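Local coordinates for protein alpha-2,3-sialyltransferase (Campylobacter jejuni, PDB 2P2V) that probably transfers sialic acid from CMP-sialic acid to a sugar acceptor in an alpha-2,3 linkage, the part here being its nucleotide-sugar-binding catalytic domain, at residues A[17-22]-A[42-47]; A[165-170]-A[224-229]; A[184-189]-A[258-263]. One frame throughout, in Å; residues are numbered along the deposited sequence.

Interactions 1 and 2 belong to one parallel sheet, whereas interaction 3 joins the start of helix 187-192 to the loop before helix 268-283, on the opposite side of the chain's centre. In the sheet, strand 21-25 runs between strands 44-48 and 165-169, so interaction 1 passes directly into interaction 2: their centres are about 12 Å apart, and the amide and carbonyl of Ile22 pair with Thr165 and Tyr167. Interaction 3 has its centre about 28 Å from that of interaction 2. Interaction 2 gives Gly170 to the pocket of the bound CMP-3-fluoro-sialic acid; the Ile189 side chain of interaction 3 is near the ligand, at about 6 Å, and Phe46 of interaction 1 is farther off, at about 11 Å.

Interaction 1. Residues A[17-22]-A[42-47]; sequences KNMQNI and EYDVFR. With EDO (1,2-ethanediol), chain H; EDO (1,2-ethanediol), chain E.
Ile22 lays its CD1 over one face of the Phe46 ring, a CH-pi contact with the methyl 3.8 Å from the ring centroid and displaced toward the rim. With chi1 at -175°, CG1 stands opposite the backbone N and carries that methyl across to the neighbouring strand, where it also meets CB of Asp44. The Tyr43 ring has C1 of a 1,2-ethanediol, probably from the crystallisation liquor, over the centre of one face; the same molecule bonds to Tyr43 O. The amide of Asn21 is a third flat group: its ND2 donates to Glu42 O at 2.9 Å, and the acceptor lies close to the amide plane while the donor is tilted from the carbonyl plane of Glu42.

The backbones run parallel, Ile22 level with Asp44, and Asp44 N donates to Asn21 O at 3.2 Å. Outside the strands, Met19 bends at chi2 and chi3 so that CG rests on CB of Glu42, SD lies 3.7 Å from Tyr43 CA, and CE comes to 3.4 Å from OD2 of Asp44. The sulfur also accepts a weak hydrogen bond from Asn21 N. A second ethanediol is bonded to Gln20 N and OE1. OD2 of Asp44 is hydrogen-bonded to Tyr163 OH, and Phe46 continues toward helix 150-161 through Met154 and Ala158.

Two N-H...O bonds, from Asn21 ND2 and Asp44 N, thus hold the chains together at this end with Met19 packed beside them; deeper in, the Ile22 methyl rests against both the Phe46 ring face and the Asp44 carbonyl.

Interaction 2. Residues A[165-170]-A[224-229]; sequences TIYLCG and NIYALC. With CSF (cytidine-5'-monophosphate-3-fluoro-N-acetyl-neuraminic acid), chain O.
Strands 165-169 and 224-227 form the parallel edge of a Rossmann-like sheet, joined by a long crossover that includes helices 187-192 and 207-221, and the chain passes from strand 165-169 into Gly170, a residue of the nucleotide-sugar pocket. Three backbone bonds of 2.8 Å set the register: Ile166 N donates to Asn224 O, Tyr226 N to Ile166 O, and Leu168 N to Tyr226 O. The first two are nearly straight, at 170° each. Beyond them the ladder frays: Leu228 N reaches Leu168 O only weakly, and a water donates to that same oxygen at 2.7 Å while accepting from Cys229 N. At the other end a second water joins Thr165 OG1 to Asn224 OD1.

On one face of the sheet Tyr167 and Tyr226 lie side by side and point the same way; their planes are 27° apart, but the rings are slid so far that they barely overlap. CG2 of Thr165 meets the Tyr226 ring at its edge and in its plane. Leu228 crosses Tyr167 at about a right angle, with CG 3.8 Å from Tyr167 CB. The face bearing Ile166, Leu168 and Ile225 is largely apolar and is covered by helix 150-161, through Cys155, and by helix 207-221, through Lys218; here Leu168 CD1 presses tightly on CG2 of Ile225, at 3.4 Å. At the C-terminal end, SG of Cys229, beyond its own strand, lies 3.5 Å from Cys169 CB.

Gly170 O comes within 3.6 Å of the cytosine N1 of the ligand. The chemistry therefore changes along the contact, from three straight peptide bonds to the weak Leu228 N bond and the water that enters between Leu168 O and Cys229 N, and it is at this end that Gly170 joins the pocket.

Interaction 3. Residues A[184-189]-A[258-263]; sequences AMSTNI and INDILL
Ser186 and Asp260 make the shorter of two hydrogen bonds between the segments, OG donating to OD1 at 2.5 Å. The hydroxyl approaches from above the carboxylate, 51° out of its plane. The other bond runs from Asn188 N to Asp260 OD2 at 2.8 Å, and its donor arrives on the syn side, only 17° from the plane. Each oxygen of the carboxylate is therefore held by a different group. Asp260 swings CG to the far side from its own amide nitrogen (chi1 -163°), which extends the carboxylate toward the helix start, and its OD1 also takes a weak bond from the amide of Ile261.

Ser186 occupies the N-cap of helix 187-192, and Asp260 reaches in from the loop that precedes helix 268-283 to accept an amide of the first turn. A carboxylate at this end would be favoured by the helix dipole, which may help keep it ionised. Phe53 packs against both Ser186 and Asp260.

Apolar contacts lie beside these bonds. CG2 of Ile261 touches CB of Asn188 at 3.6 Å and CD1 of Ile189 at 3.9 Å, the two isoleucine side chains crossing at about a right angle. Ile261 continues onto Ile192 of the same helix and onto Gln76 of helix 73-85. Farther along the loop, Leu263 sets its CD1 methyl against the amide group of Asn188, 3.5 Å from CG, and also packs on Ile192.

Interaction 1. Residues A[17-22]-A[42-47]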
loop_
_atom_site.group_PDB
_atom_site.type_symbol
_atom_site.label_atom_id
_atom_site.label_comp_id
_atom_site.label_asym_id
_atom_site.label_seq_id
_atom_site.Cartn_x
_atom_site.Cartn_y
_atom_site.Cartn_z
ATOM N N LYS A 17 30.987 15.110 1.314
ATOM C CA LYS A 17 32.341 14.628 0.948
ATOM C C LYS A 17 33.497 15.163 1.821
ATOM O O LYS A 17 34.532 14.516 1.958
ATOM C CB LYS A 17 32.626 14.910 -0.533
ATOM C CG LYS A 17 31.633 14.252 -1.522
ATOM C CD LYS A 17 31.833 12.730 -1.669
ATOM C CE LYS A 17 31.291 12.234 -3.024
ATOM N NZ LYS A 17 30.986 10.760 -3.055
ATOM N N ASN A 18 33.300 16.324 2.434
ATOM C CA ASN A 18 34.353 16.994 3.208
ATOM C C ASN A 18 34.536 16.483 4.622
ATOM O O ASN A 18 35.512 16.840 5.280
ATOM C CB ASN A 18 34.090 18.496 3.257
ATOM C CG ASN A 18 33.887 19.078 1.900
ATOM O OD1 ASN A 18 34.549 18.672 0.937
ATOM N ND2 ASN A 18 32.941 20.020 1.790
ATOM N N MET A 19 33.594 15.660 5.108
ATOM C CA MET A 19 33.708 15.100 6.434
ATOM C C MET A 19 33.025 13.725 6.415
ATOM O O MET A 19 31.797 13.633 6.443
ATOM C CB MET A 19 33.076 16.054 7.466
ATOM C CG MET A 19 33.692 15.972 8.872
ATOM S SD MET A 19 33.566 14.332 9.624
ATOM C CE MET A 19 31.770 14.357 9.943
ATOM N N GLN A 20 33.831 12.673 6.338
ATOM C CA GLN A 20 33.310 11.315 6.207
ATOM C C GLN A 20 33.774 10.423 7.350
ATOM O O GLN A 20 33.866 9.203 7.205
ATOM C CB GLN A 20 33.719 10.741 4.837
ATOM C CG GLN A 20 33.187 11.525 3.636
ATOM C CD GLN A 20 33.928 11.184 2.330
ATOM O OE1 GLN A 20 35.154 11.078 2.324
ATOM N NE2 GLN A 20 33.181 11.001 1.233
ATOM N N ASN A 21 34.049 11.028 8.507
ATOM C CA ASN A 21 34.567 10.314 9.649
ATOM C C ASN A 21 33.466 10.079 10.671
ATOM O O ASN A 21 32.759 11.002 11.025
ATOM C CB ASN A 21 35.640 11.123 10.405
ATOM C CG ASN A 21 36.931 11.325 9.583
ATOM O OD1 ASN A 21 37.334 10.449 8.808
ATOM N ND2 ASN A 21 37.579 12.486 9.777
ATOM N N ILE A 22 33.424 8.880 11.199
ATOM C CA ILE A 22 32.364 8.591 12.173
ATOM C C ILE A 22 32.980 7.830 13.326
ATOM O O ILE A 22 33.779 6.927 13.116
ATOM C CB ILE A 22 31.169 7.852 11.452
ATOM C CG1 ILE A 22 29.973 7.638 12.428
ATOM C CG2 ILE A 22 31.584 6.514 10.871
ATOM C CD1 ILE A 22 29.302 8.914 12.837
ATOM N N GLU A 42 38.069 15.846 12.851
ATOM C CA GLU A 42 36.652 16.069 12.621
ATOM C C GLU A 42 35.942 14.746 12.589
ATOM O O GLU A 42 36.481 13.754 12.112
ATOM C CB GLU A 42 36.432 16.803 11.312
ATOM C CG GLU A 42 37.060 18.173 11.331
ATOM C CD GLU A 42 36.251 19.156 10.568
ATOM O OE1 GLU A 42 36.448 19.251 9.327
ATOM O OE2 GLU A 42 35.400 19.821 11.209
ATOM N N TYR A 43 34.725 14.729 13.128
ATOM C CA TYR A 43 33.968 13.495 13.175
ATOM C C TYR A 43 32.543 13.771 13.705
ATOM O O TYR A 43 32.304 14.763 14.390
ATOM C CB TYR A 43 34.639 12.444 14.090
ATOM C CG TYR A 43 34.921 12.942 15.493
ATOM C CD1 TYR A 43 33.908 12.933 16.486
ATOM C CD2 TYR A 43 36.205 13.418 15.851
ATOM C CE1 TYR A 43 34.169 13.384 17.764
ATOM C CE2 TYR A 43 36.472 13.885 17.113
ATOM C CZ TYR A 43 35.460 13.858 18.072
ATOM O OH TYR A 43 35.705 14.315 19.322
ATOM N N ASP A 44 31.634 12.858 13.352
ATOM C CA ASP A 44 30.265 12.753 13.962
ATOM C C ASP A 44 30.334 11.555 14.885
ATOM O O ASP A 44 31.230 10.719 14.782
ATOM C CB ASP A 44 29.199 12.524 12.860
ATOM C CG ASP A 44 28.934 13.781 12.018
ATOM O OD1 ASP A 44 29.135 14.873 12.537
ATOM O OD2 ASP A 44 28.546 13.702 10.822
ATOM N N VAL A 45 29.356 11.406 15.793
ATOM C CA VAL A 45 29.407 10.333 16.753
ATOM C C VAL A 45 28.040 9.570 16.666
ATOM O O VAL A 45 27.004 10.234 16.590
ATOM C CB VAL A 45 29.469 10.903 18.160
ATOM C CG1 VAL A 45 29.467 9.804 19.124
ATOM C CG2 VAL A 45 30.764 11.786 18.373
ATOM N N PHE A 46 28.072 8.238 16.730
ATOM C CA PHE A 46 26.835 7.422 16.842
ATOM C C PHE A 46 26.888 6.730 18.193
ATOM O O PHE A 46 27.951 6.221 18.617
ATOM C CB PHE A 46 26.765 6.354 15.757
ATOM C CG PHE A 46 26.334 6.832 14.372
ATOM C CD1 PHE A 46 25.993 8.141 14.097
ATOM C CD2 PHE A 46 26.293 5.890 13.337
ATOM C CE1 PHE A 46 25.609 8.512 12.780
ATOM C CE2 PHE A 46 25.917 6.230 12.048
ATOM C CZ PHE A 46 25.559 7.545 11.766
ATOM N N ARG A 47 25.757 6.722 18.911
ATOM C CA ARG A 47 25.696 5.999 20.173
ATOM C C ARG A 47 24.448 5.110 20.138
ATOM O O ARG A 47 23.537 5.322 19.330
ATOM C CB ARG A 47 25.540 6.973 21.355
ATOM C CG ARG A 47 26.638 8.102 21.523
ATOM C CD ARG A 47 27.997 7.473 21.771
ATOM N NE ARG A 47 28.126 6.641 22.973
ATOM C CZ ARG A 47 28.394 7.111 24.191
ATOM N NH1 ARG A 47 28.521 8.399 24.396
ATOM N NH2 ARG A 47 28.559 6.278 25.210
HETATM C C1 EDO H . 37.845 12.220 4.154
HETATM O O1 EDO H . 37.324 10.926 3.780
HETATM C C2 EDO H . 36.721 13.176 4.545
HETATM O O2 EDO H . 36.665 13.317 5.976
HETATM C C1 EDO E . 34.629 17.010 15.199
HETATM O O1 EDO E . 33.724 17.549 14.237
HETATM C C2 EDO E . 34.208 17.359 16.601
HETATM O O2 EDO E . 35.403 17.823 17.251
#

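Interaction 2. Residues A[165-170]-A[224-229]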
loop_
_atom_site.group_PDB
_atom_site.type_symbol
_atom_site.label_atom_id
_atom_site.label_comp_id
_atom_site.label_asym_id
_atom_site.label_seq_id
_atom_site.Cartn_x
_atom_site.Cartn_y
_atom_site.Cartn_z
ATOM N N THR A 165 35.371 6.485 6.963
ATOM C CA THR A 165 36.263 6.002 7.990
ATOM C C THR A 165 35.586 5.869 9.347
ATOM O O THR A 165 35.178 6.861 9.933
ATOM C CB THR A 165 37.517 6.906 8.161
ATOM O OG1 THR A 165 38.059 7.204 6.867
ATOM C CG2 THR A 165 38.546 6.146 8.957
ATOM N N ILE A 166 35.564 4.652 9.865
ATOM C CA ILE A 166 34.921 4.357 11.161
ATOM C C ILE A 166 35.950 4.153 12.272
ATOM O O ILE A 166 36.879 3.378 12.093
ATOM C CB ILE A 166 34.081 3.058 11.026
ATOM C CG1 ILE A 166 33.006 3.237 9.973
ATOM C CG2 ILE A 166 33.556 2.606 12.380
ATOM C CD1 ILE A 166 32.477 1.959 9.456
ATOM N N TYR A 167 35.762 4.800 13.429
ATOM C CA TYR A 167 36.585 4.553 14.587
ATOM C C TYR A 167 35.737 3.972 15.651
ATOM O O TYR A 167 34.754 4.614 16.069
ATOM C CB TYR A 167 37.136 5.848 15.129
ATOM C CG TYR A 167 37.966 6.560 14.098
ATOM C CD1 TYR A 167 39.368 6.460 14.111
ATOM C CD2 TYR A 167 37.363 7.291 13.107
ATOM C CE1 TYR A 167 40.130 7.106 13.125
ATOM C CE2 TYR A 167 38.113 7.969 12.125
ATOM C CZ TYR A 167 39.500 7.865 12.166
ATOM O OH TYR A 167 40.233 8.524 11.179
ATOM N N LEU A 168 36.114 2.790 16.101
ATOM C CA LEU A 168 35.285 2.064 17.049
ATOM C C LEU A 168 35.757 2.106 18.455
ATOM O O LEU A 168 36.960 2.032 18.719
ATOM C CB LEU A 168 35.204 0.599 16.645
ATOM C CG LEU A 168 34.654 0.332 15.254
ATOM C CD1 LEU A 168 34.952 -1.139 14.936
ATOM C CD2 LEU A 168 33.160 0.644 15.139
ATOM N N CYS A 169 34.809 2.154 19.387
ATOM C CA CYS A 169 35.139 2.083 20.775
ATOM C C CYS A 169 33.955 1.506 21.526
ATOM O O CYS A 169 32.838 1.447 20.984
ATOM C CB CYS A 169 35.532 3.451 21.358
ATOM S SG CYS A 169 34.260 4.742 21.251
ATOM N N GLY A 170 34.197 1.117 22.761
ATOM C CA GLY A 170 33.147 0.498 23.584
ATOM C C GLY A 170 32.655 -0.823 23.014
ATOM O O GLY A 170 31.610 -1.357 23.437
ATOM N N ASN A 224 37.422 2.241 5.828
ATOM C CA ASN A 224 38.446 1.881 6.778
ATOM C C ASN A 224 37.868 1.836 8.160
ATOM O O ASN A 224 37.061 2.683 8.493
ATOM C CB ASN A 224 39.596 2.917 6.669
ATOM C CG ASN A 224 40.410 2.711 5.382
ATOM O OD1 ASN A 224 40.446 3.578 4.485
ATOM N ND2 ASN A 224 40.982 1.514 5.253
ATOM N N ILE A 225 38.259 0.831 8.930
ATOM C CA ILE A 225 37.809 0.644 10.271
ATOM C C ILE A 225 38.983 0.550 11.245
ATOM O O ILE A 225 39.795 -0.385 11.181
ATOM C CB ILE A 225 36.896 -0.628 10.421
ATOM C CG1 ILE A 225 35.778 -0.644 9.341
ATOM C CG2 ILE A 225 36.401 -0.715 11.845
ATOM C CD1 ILE A 225 34.909 -1.928 9.295
ATOM N N TYR A 226 39.031 1.514 12.162
ATOM C CA TYR A 226 40.027 1.550 13.217
ATOM C C TYR A 226 39.475 1.340 14.603
ATOM O O TYR A 226 38.285 1.585 14.843
ATOM C CB TYR A 226 40.682 2.916 13.181
ATOM C CG TYR A 226 41.401 3.142 11.875
ATOM C CD1 TYR A 226 42.651 2.533 11.634
ATOM C CD2 TYR A 226 40.841 3.911 10.881
ATOM C CE1 TYR A 226 43.317 2.713 10.426
ATOM C CE2 TYR A 226 41.492 4.111 9.676
ATOM C CZ TYR A 226 42.735 3.509 9.459
ATOM O OH TYR A 226 43.366 3.709 8.243
ATOM N N ALA A 227 40.348 0.918 15.511
ATOM C CA ALA A 227 40.076 0.919 16.948
ATOM C C ALA A 227 40.592 2.197 17.617
ATOM O O ALA A 227 41.492 2.867 17.083
ATOM C CB ALA A 227 40.686 -0.315 17.607
ATOM N N LEU A 228 40.043 2.518 18.802
ATOM C CA LEU A 228 40.478 3.684 19.583
ATOM C C LEU A 228 40.971 3.297 20.995
ATOM O O LEU A 228 41.584 4.114 21.683
ATOM C CB LEU A 228 39.320 4.702 19.711
ATOM C CG LEU A 228 38.756 5.433 18.500
ATOM C CD1 LEU A 228 37.503 6.221 18.930
ATOM C CD2 LEU A 228 39.769 6.393 17.878
ATOM N N CYS A 229 40.672 2.076 21.436
ATOM C CA CYS A 229 40.937 1.652 22.806
ATOM C C CYS A 229 42.115 0.667 22.845
ATOM O O CYS A 229 42.013 -0.453 22.362
ATOM C CB CYS A 229 39.677 1.056 23.432
ATOM S SG CYS A 229 38.241 2.203 23.179
HETATM C C5A CSF O . 21.253 -6.887 24.518
HETATM C C4A CSF O . 22.640 -7.271 24.016
HETATM C C2A CSF O . 22.727 -5.152 22.577
HETATM O O6A CSF O . 21.469 -4.814 23.201
HETATM C C6A CSF O . 21.156 -5.350 24.513
HETATM C C3A CSF O . 22.928 -6.666 22.634
HETATM O O4A CSF O . 22.704 -8.684 23.878
HETATM N N5A CSF O . 21.153 -7.394 25.903
HETATM C C7A CSF O . 19.758 -4.862 24.871
HETATM C C8A CSF O . 19.686 -3.340 24.822
HETATM C C9A CSF O . 18.256 -2.823 25.078
HETATM O O9A CSF O . 18.212 -1.378 25.145
HETATM O O8A CSF O . 20.662 -2.798 25.767
HETATM O O7A CSF O . 18.811 -5.486 23.985
HETATM C C1A CSF O . 22.672 -4.810 21.095
HETATM O OBA CSF O . 23.594 -5.284 20.373
HETATM O OAA CSF O . 21.733 -4.082 20.674
HETATM O O1A CSF O . 23.893 -4.449 23.067
HETATM O O2A CSF O . 24.635 -4.659 25.417
HETATM N N1 CSF O . 29.259 -4.042 23.622
HETATM C C2 CSF O . 30.357 -4.952 23.554
HETATM N N3 CSF O . 30.841 -5.542 24.687
HETATM C C4 CSF O . 30.290 -5.245 25.886
HETATM C C5 CSF O . 29.214 -4.352 25.974
HETATM C C6 CSF O . 28.713 -3.754 24.821
HETATM C "C3'" CSF O . 26.584 -3.825 21.558
HETATM C "C2'" CSF O . 28.012 -4.317 21.431
HETATM C "C1'" CSF O . 28.761 -3.391 22.390
HETATM O "O4'" CSF O . 27.917 -2.262 22.710
HETATM C "C4'" CSF O . 26.677 -2.373 22.011
HETATM P PA CSF O . 24.138 -3.618 24.444
HETATM O "O5'" CSF O . 25.422 -2.688 24.085
HETATM C "C5'" CSF O . 25.507 -1.923 22.884
HETATM O "O3'" CSF O . 25.925 -3.862 20.296
HETATM O "O2'" CSF O . 28.485 -4.133 20.069
HETATM N N4 CSF O . 30.765 -5.818 27.033
HETATM O O2 CSF O . 30.852 -5.233 22.427
HETATM O O3A CSF O . 23.032 -2.660 24.783
HETATM C C10 CSF O . 19.943 -7.801 26.328
HETATM O O10 CSF O . 18.920 -7.752 25.629
HETATM C C11 CSF O . 19.901 -8.315 27.749
HETATM F F3A CSF O . 22.086 -7.219 21.695
HETATM O O HOH W 1 38.340 5.489 4.163
HETATM O O HOH W 2 38.513 0.425 20.288
#

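Interaction 3. Residues A[184-189]-A[258-263]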
loop_
_atom_site.group_PDB
_atom_site.type_symbol
_atom_site.label_atom_id
_atom_site.label_comp_id
_atom_site.label_asym_id
_atom_site.label_seq_id
_atom_site.Cartn_x
_atom_site.Cartn_y
_atom_site.Cartn_z
ATOM N N ALA A 184 24.272 -2.183 34.574
ATOM C CA ALA A 184 23.302 -2.434 33.498
ATOM C C ALA A 184 21.933 -2.898 34.016
ATOM O O ALA A 184 20.904 -2.610 33.390
ATOM C CB ALA A 184 23.859 -3.427 32.487
ATOM N N MET A 185 21.922 -3.613 35.146
ATOM C CA MET A 185 20.666 -4.028 35.788
ATOM C C MET A 185 20.181 -2.943 36.752
ATOM O O MET A 185 20.049 -3.168 37.974
ATOM C CB MET A 185 20.815 -5.376 36.507
ATOM C CG MET A 185 21.092 -6.556 35.583
ATOM S SD MET A 185 19.702 -6.989 34.508
ATOM C CE MET A 185 18.569 -7.790 35.661
ATOM N N SER A 186 19.935 -1.759 36.187
ATOM C CA SER A 186 19.413 -0.626 36.934
ATOM C C SER A 186 17.959 -0.913 37.292
ATOM O O SER A 186 17.376 -1.900 36.831
ATOM C CB SER A 186 19.536 0.654 36.108
ATOM O OG SER A 186 18.882 0.482 34.866
ATOM N N THR A 187 17.376 -0.068 38.135
ATOM C CA THR A 187 16.026 -0.325 38.620
ATOM C C THR A 187 15.024 -0.374 37.453
ATOM O O THR A 187 14.188 -1.266 37.390
ATOM C CB THR A 187 15.578 0.719 39.667
ATOM O OG1 THR A 187 16.689 1.074 40.500
ATOM C CG2 THR A 187 14.480 0.136 40.537
ATOM N N ASN A 188 15.125 0.579 36.526
ATOM C CA ASN A 188 14.157 0.642 35.419
ATOM C C ASN A 188 14.303 -0.493 34.403
ATOM O O ASN A 188 13.304 -0.984 33.878
ATOM C CB ASN A 188 14.189 2.009 34.743
ATOM C CG ASN A 188 13.677 3.114 35.638
ATOM O OD1 ASN A 188 13.977 4.289 35.415
ATOM N ND2 ASN A 188 12.873 2.749 36.666
ATOM N N ILE A 189 15.540 -0.912 34.136
ATOM C CA ILE A 189 15.779 -2.063 33.261
ATOM C C ILE A 189 15.064 -3.305 33.831
ATOM O O ILE A 189 14.310 -3.985 33.120
ATOM C CB ILE A 189 17.316 -2.315 33.025
ATOM C CG1 ILE A 189 17.931 -1.249 32.080
ATOM C CG2 ILE A 189 17.592 -3.755 32.527
ATOM C CD1 ILE A 189 17.371 -1.238 30.613
ATOM N N ILE A 258 19.975 12.244 33.927
ATOM C CA ILE A 258 19.283 10.994 33.618
ATOM C C ILE A 258 20.323 9.886 33.494
ATOM O O ILE A 258 21.250 9.956 32.655
ATOM C CB ILE A 258 18.484 11.113 32.279
ATOM C CG1 ILE A 258 17.346 12.156 32.394
ATOM C CG2 ILE A 258 17.964 9.757 31.856
ATOM C CD1 ILE A 258 16.784 12.634 31.057
ATOM N N ASN A 259 20.175 8.866 34.314
ATOM C CA ASN A 259 21.119 7.770 34.346
ATOM C C ASN A 259 20.474 6.420 34.273
ATOM O O ASN A 259 21.142 5.406 34.468
ATOM C CB ASN A 259 21.971 7.829 35.616
ATOM C CG ASN A 259 21.149 7.664 36.909
ATOM O OD1 ASN A 259 19.905 7.673 36.915
ATOM N ND2 ASN A 259 21.866 7.534 38.025
ATOM N N ASP A 260 19.163 6.383 34.040
ATOM C CA ASP A 260 18.447 5.098 33.867
ATOM C C ASP A 260 17.410 5.399 32.781
ATOM O O ASP A 260 17.101 6.570 32.551
ATOM C CB ASP A 260 17.775 4.699 35.180
ATOM C CG ASP A 260 17.368 3.239 35.229
ATOM O OD1 ASP A 260 17.563 2.516 34.233
ATOM O OD2 ASP A 260 16.809 2.808 36.289
ATOM N N ILE A 261 16.958 4.355 32.092
ATOM C CA ILE A 261 15.923 4.473 31.057
ATOM C C ILE A 261 14.651 4.971 31.738
ATOM O O ILE A 261 14.309 4.493 32.834
ATOM C CB ILE A 261 15.694 3.119 30.297
ATOM C CG1 ILE A 261 14.758 3.285 29.100
ATOM C CG2 ILE A 261 15.187 1.953 31.272
ATOM C CD1 ILE A 261 14.739 2.009 28.198
ATOM N N LEU A 262 13.999 5.961 31.131
ATOM C CA LEU A 262 12.742 6.489 31.699
ATOM C C LEU A 262 11.559 5.568 31.522
ATOM O O LEU A 262 11.404 4.868 30.525
ATOM C CB LEU A 262 12.426 7.854 31.099
ATOM C CG LEU A 262 13.511 8.929 31.272
ATOM C CD1 LEU A 262 12.976 10.278 30.873
ATOM C CD2 LEU A 262 14.114 8.968 32.707
ATOM N N LEU A 263 10.667 5.588 32.508
ATOM C CA LEU A 263 9.459 4.785 32.443
ATOM C C LEU A 263 8.380 5.668 31.844
ATOM O O LEU A 263 8.450 6.882 31.949
ATOM C CB LEU A 263 9.037 4.408 33.882
ATOM C CG LEU A 263 9.409 3.031 34.470
ATOM C CD1 LEU A 263 10.681 2.374 33.986
ATOM C CD2 LEU A 263 9.290 3.062 36.034
#